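Local coordinates for protein Ves (Pseudomonas fluorescens, PDB 5V00), which is a bicupin protein involved in histidine utilization, although its precise biochemical function remains unknown, at residues F139-A151 with L161-A173. Sequence-based numbering, arbitrary orientation.
Sequences FSTAQTVLVFSVA and LGHHDCLQVDGNA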
loop_
_atom_site.group_PDB
_atom_site.type_symbol
_atom_site.label_atom_id
_atom_site.label_comp_id
_atom_site.label_asym_id
_atom_site.label_seq_id
_atom_site.Cartn_x
_atom_site.Cartn_y
_atom_site.Cartn_z
ATOM N N PHE B 139 1.438 24.327 -5.770
ATOM C CA PHE B 139 2.601 24.288 -4.872
ATOM C C PHE B 139 2.060 23.969 -3.495
ATOM O O PHE B 139 1.099 24.640 -3.036
ATOM C CB PHE B 139 3.381 25.595 -4.818
ATOM C CG PHE B 139 3.877 26.038 -6.162
ATOM C CD1 PHE B 139 3.003 26.565 -7.111
ATOM C CD2 PHE B 139 5.185 25.969 -6.454
ATOM C CE1 PHE B 139 3.435 26.939 -8.368
ATOM C CE2 PHE B 139 5.671 26.389 -7.752
ATOM C CZ PHE B 139 4.777 26.873 -8.682
ATOM N N SER B 140 2.705 23.033 -2.804
ATOM C CA SER B 140 2.234 22.665 -1.485
ATOM C C SER B 140 3.336 22.233 -0.550
ATOM O O SER B 140 4.233 21.473 -0.969
ATOM C CB SER B 140 1.184 21.581 -1.587
ATOM O OG SER B 140 0.697 21.288 -0.291
ATOM N N THR B 141 3.223 22.648 0.744
ATOM C CA THR B 141 4.087 22.167 1.760
ATOM C C THR B 141 3.559 20.912 2.462
ATOM O O THR B 141 4.188 20.440 3.429
ATOM C CB THR B 141 4.318 23.240 2.835
ATOM O OG1 THR B 141 3.061 23.536 3.486
ATOM C CG2 THR B 141 4.952 24.509 2.302
ATOM N N ALA B 142 2.437 20.377 2.060
ATOM C CA ALA B 142 1.787 19.311 2.776
ATOM C C ALA B 142 2.708 18.083 2.837
ATOM O O ALA B 142 3.497 17.798 1.904
ATOM C CB ALA B 142 0.489 18.911 2.129
ATOM N N GLN B 143 2.620 17.381 3.962
ATOM C CA GLN B 143 3.497 16.230 4.127
ATOM C C GLN B 143 3.125 15.063 3.223
ATOM O O GLN B 143 4.040 14.324 2.737
ATOM C CB GLN B 143 3.414 15.697 5.547
ATOM C CG GLN B 143 3.940 16.547 6.643
ATOM C CD GLN B 143 3.471 15.950 8.042
ATOM O OE1 GLN B 143 2.595 14.941 8.204
ATOM N NE2 GLN B 143 4.045 16.571 9.067
ATOM N N THR B 144 1.830 14.876 3.003
ATOM C CA THR B 144 1.353 13.807 2.114
ATOM C C THR B 144 0.416 14.389 1.066
ATOM O O THR B 144 -0.454 15.187 1.364
ATOM C CB THR B 144 0.591 12.750 2.921
ATOM O OG1 THR B 144 1.481 12.188 3.876
ATOM C CG2 THR B 144 0.033 11.646 2.040
ATOM N N VAL B 145 0.665 14.033 -0.151
ATOM C CA VAL B 145 -0.161 14.423 -1.282
ATOM C C VAL B 145 -0.639 13.201 -1.999
ATOM O O VAL B 145 0.167 12.320 -2.370
ATOM C CB VAL B 145 0.568 15.399 -2.283
ATOM C CG1 VAL B 145 -0.412 15.769 -3.401
ATOM C CG2 VAL B 145 1.077 16.618 -1.560
ATOM N N LEU B 146 -1.939 13.133 -2.294
ATOM C CA LEU B 146 -2.551 11.980 -2.895
ATOM C C LEU B 146 -3.260 12.435 -4.185
ATOM O O LEU B 146 -3.933 13.523 -4.192
ATOM C CB LEU B 146 -3.590 11.298 -1.970
ATOM C CG LEU B 146 -2.961 10.817 -0.675
ATOM C CD1 LEU B 146 -4.093 10.755 0.368
ATOM C CD2 LEU B 146 -2.436 9.408 -0.914
ATOM N N VAL B 147 -3.127 11.668 -5.224
ATOM C CA VAL B 147 -3.774 11.919 -6.526
ATOM C C VAL B 147 -4.509 10.678 -6.936
ATOM O O VAL B 147 -3.902 9.692 -7.305
ATOM C CB VAL B 147 -2.802 12.377 -7.648
ATOM C CG1 VAL B 147 -3.529 12.697 -8.913
ATOM C CG2 VAL B 147 -2.002 13.590 -7.226
ATOM N N PHE B 148 -5.854 10.738 -6.940
ATOM C CA PHE B 148 -6.708 9.576 -7.243
ATOM C C PHE B 148 -7.388 9.784 -8.576
ATOM O O PHE B 148 -8.147 10.746 -8.751
ATOM C CB PHE B 148 -7.777 9.432 -6.156
ATOM C CG PHE B 148 -8.765 8.322 -6.389
ATOM C CD1 PHE B 148 -8.410 7.005 -6.135
ATOM C CD2 PHE B 148 -10.054 8.597 -6.829
ATOM C CE1 PHE B 148 -9.280 5.979 -6.380
ATOM C CE2 PHE B 148 -10.924 7.595 -7.134
ATOM C CZ PHE B 148 -10.592 6.266 -6.824
ATOM N N SER B 149 -7.097 8.931 -9.545
ATOM C CA SER B 149 -7.604 9.028 -10.911
ATOM C C SER B 149 -9.023 8.500 -11.129
ATOM O O SER B 149 -9.334 7.396 -10.626
ATOM C CB SER B 149 -6.676 8.236 -11.851
ATOM O OG SER B 149 -7.215 8.182 -13.144
ATOM N N VAL B 150 -9.842 9.235 -11.893
ATOM C CA VAL B 150 -11.094 8.693 -12.383
ATOM C C VAL B 150 -11.096 8.731 -13.903
ATOM O O VAL B 150 -12.133 8.935 -14.509
ATOM C CB VAL B 150 -12.335 9.363 -11.731
ATOM C CG1 VAL B 150 -12.396 9.084 -10.225
ATOM C CG2 VAL B 150 -12.361 10.843 -12.000
ATOM N N ALA B 151 -9.924 8.578 -14.513
ATOM C CA ALA B 151 -9.810 8.670 -15.981
ATOM C C ALA B 151 -8.880 7.606 -16.480
ATOM O O ALA B 151 -8.087 7.020 -15.699
ATOM C CB ALA B 151 -9.301 10.019 -16.416
ATOM N N LEU B 161 -1.613 7.235 -14.325
ATOM C CA LEU B 161 -2.590 6.578 -13.524
ATOM C C LEU B 161 -3.833 6.274 -14.328
ATOM O O LEU B 161 -4.451 7.163 -14.938
ATOM C CB LEU B 161 -2.991 7.488 -12.381
ATOM C CG LEU B 161 -1.909 8.124 -11.548
ATOM C CD1 LEU B 161 -2.567 8.955 -10.464
ATOM C CD2 LEU B 161 -1.136 6.987 -10.894
ATOM N N GLY B 162 -4.255 5.005 -14.321
ATOM C CA GLY B 162 -5.503 4.624 -14.866
ATOM C C GLY B 162 -6.619 4.724 -13.888
ATOM O O GLY B 162 -6.446 5.296 -12.775
ATOM N N HIS B 163 -7.833 4.219 -14.261
ATOM C CA HIS B 163 -9.010 4.371 -13.412
ATOM C C HIS B 163 -8.813 3.816 -12.023
ATOM O O HIS B 163 -8.475 2.622 -11.865
ATOM C CB HIS B 163 -10.295 3.703 -13.998
ATOM C CG HIS B 163 -10.996 4.523 -15.003
ATOM N ND1 HIS B 163 -12.029 5.371 -14.664
ATOM C CD2 HIS B 163 -10.797 4.669 -16.334
ATOM C CE1 HIS B 163 -12.464 5.970 -15.769
ATOM N NE2 HIS B 163 -11.709 5.601 -16.781
ATOM N N HIS B 164 -8.901 4.657 -11.022
ATOM C CA HIS B 164 -8.854 4.338 -9.594
ATOM C C HIS B 164 -7.478 3.977 -9.070
ATOM O O HIS B 164 -7.356 3.653 -7.899
ATOM C CB HIS B 164 -9.853 3.284 -9.170
ATOM C CG HIS B 164 -11.237 3.588 -9.648
ATOM N ND1 HIS B 164 -12.242 2.629 -9.637
ATOM C CD2 HIS B 164 -11.786 4.735 -10.123
ATOM C CE1 HIS B 164 -13.364 3.195 -10.077
ATOM N NE2 HIS B 164 -13.125 4.470 -10.377
ATOM N N ASP B 165 -6.460 4.224 -9.898
ATOM C CA ASP B 165 -5.083 4.170 -9.427
ATOM C C ASP B 165 -4.813 5.456 -8.619
ATOM O O ASP B 165 -5.497 6.492 -8.852
ATOM C CB ASP B 165 -4.100 4.091 -10.605
ATOM C CG ASP B 165 -4.160 2.798 -11.408
ATOM O OD1 ASP B 165 -4.690 1.760 -10.909
ATOM O OD2 ASP B 165 -3.648 2.820 -12.554
ATOM N N CYS B 166 -3.884 5.407 -7.670
ATOM C CA CYS B 166 -3.599 6.554 -6.794
ATOM C C CYS B 166 -2.117 6.756 -6.585
ATOM O O CYS B 166 -1.444 5.820 -6.216
ATOM C CB CYS B 166 -4.244 6.264 -5.429
ATOM S SG CYS B 166 -4.202 7.570 -4.222
ATOM N N LEU B 167 -1.610 7.970 -6.823
ATOM C CA LEU B 167 -0.255 8.331 -6.536
ATOM C C LEU B 167 -0.207 8.960 -5.179
ATOM O O LEU B 167 -1.141 9.689 -4.766
ATOM C CB LEU B 167 0.222 9.301 -7.593
ATOM C CG LEU B 167 1.665 9.726 -7.436
ATOM C CD1 LEU B 167 2.394 9.771 -8.751
ATOM C CD2 LEU B 167 1.787 11.021 -6.674
ATOM N N GLN B 168 0.828 8.641 -4.398
ATOM C CA GLN B 168 1.046 9.181 -3.065
ATOM C C GLN B 168 2.470 9.721 -2.932
ATOM O O GLN B 168 3.435 9.015 -3.253
ATOM C CB GLN B 168 0.841 8.144 -2.004
ATOM C CG GLN B 168 1.089 8.593 -0.582
ATOM C CD GLN B 168 0.591 7.595 0.486
ATOM O OE1 GLN B 168 -0.177 6.687 0.199
ATOM N NE2 GLN B 168 0.898 7.898 1.741
ATOM N N VAL B 169 2.578 10.980 -2.508
ATOM C CA VAL B 169 3.879 11.555 -2.153
ATOM C C VAL B 169 3.878 11.563 -0.643
ATOM O O VAL B 169 2.910 12.012 0.052
ATOM C CB VAL B 169 4.076 12.987 -2.666
ATOM C CG1 VAL B 169 5.459 13.495 -2.179
ATOM C CG2 VAL B 169 3.856 13.086 -4.095
ATOM N N ASP B 170 4.944 11.094 -0.013
ATOM C CA ASP B 170 5.059 11.057 1.475
ATOM C C ASP B 170 6.346 11.744 1.899
ATOM O O ASP B 170 7.279 11.844 1.124
ATOM C CB ASP B 170 5.238 9.658 2.017
ATOM C CG ASP B 170 3.968 8.902 2.208
ATOM O OD1 ASP B 170 2.967 9.488 2.701
ATOM O OD2 ASP B 170 4.083 7.638 1.980
ATOM N N GLY B 171 6.363 12.176 3.143
ATOM C CA GLY B 171 7.581 12.795 3.727
ATOM C C GLY B 171 8.052 14.059 3.100
ATOM O O GLY B 171 9.215 14.405 3.121
ATOM N N ASN B 172 7.140 14.828 2.544
ATOM C CA ASN B 172 7.567 16.089 1.972
ATOM C C ASN B 172 7.901 17.080 3.054
ATOM O O ASN B 172 7.118 17.187 4.050
ATOM C CB ASN B 172 6.422 16.637 1.140
ATOM C CG ASN B 172 6.728 17.990 0.594
ATOM O OD1 ASN B 172 7.793 18.117 -0.049
ATOM N ND2 ASN B 172 5.755 18.940 0.649
ATOM N N ALA B 173 9.027 17.785 2.866
ATOM C CA ALA B 173 9.455 18.760 3.810
ATOM C C ALA B 173 9.878 20.118 3.205
ATOM O O ALA B 173 10.460 20.931 3.882
ATOM C CB ALA B 173 10.578 18.200 4.641
HETATM O O HOH W 1 4.348 11.916 5.098
#
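Val145 and Val169, like Val147 and Leu167, form hydrogen-bonded pairs that join strands 144-149 and 166-170 nearly exactly antiparallel, with axes 4.6 Å apart. Val169 N reaches Val145 O at 2.8 Å, while Leu146 with Gln168 and Phe148 with Cys166 make the non-hydrogen-bonded pairs that alternate with them. Ser149 continues the pairing into the type II turn Gly162-Asp165: its N donates to Asp165 O, and its O accepts from His164 N. Its OG also receives Ala151 N in an ST turn. The strands are neighbours in a five-stranded antiparallel sheet, between 10-14 and 184-191, and illustrate how a cupin domain divides its side chains between two sheet faces. On one face, Val145, Val147, Leu167 and Val169 gather apolar groups; Leu161 CD1, from strand 159-161, packs against Val147 CG1 at 4.2 Å, the two side chains crossing at about a right angle. On the other, Leu146 lies alongside Gln168, its CD2 3.6 Å from Gln168 CG. With CG opposite its own backbone N (chi1 178°) and the chain extended, Gln168 carries its amide to Asp170, where NE2 donates at 2.8 Å on the syn side of OD1 but tilted well out of the carboxylate plane, while OE1 is hydrogen-bonded to Thr35 OG1 and Trp14 NE1. With an alanine here, Asp170 OD1 would lose this donor and Thr35 and Trp14 their shared partner, and a gap would probably open beside Leu146 CD2. Phe148, further along this face, meets His164 of the turn with nearly parallel rings (12°) slid so far apart that they barely overlap, Phe148 CZ lying 3.8 Å from His164 CD2. At the other end, Asn172 ND2 donates to Ala142 O at 2.8 Å, with the acceptor close to the amide plane but the donor 37° above the carbonyl plane.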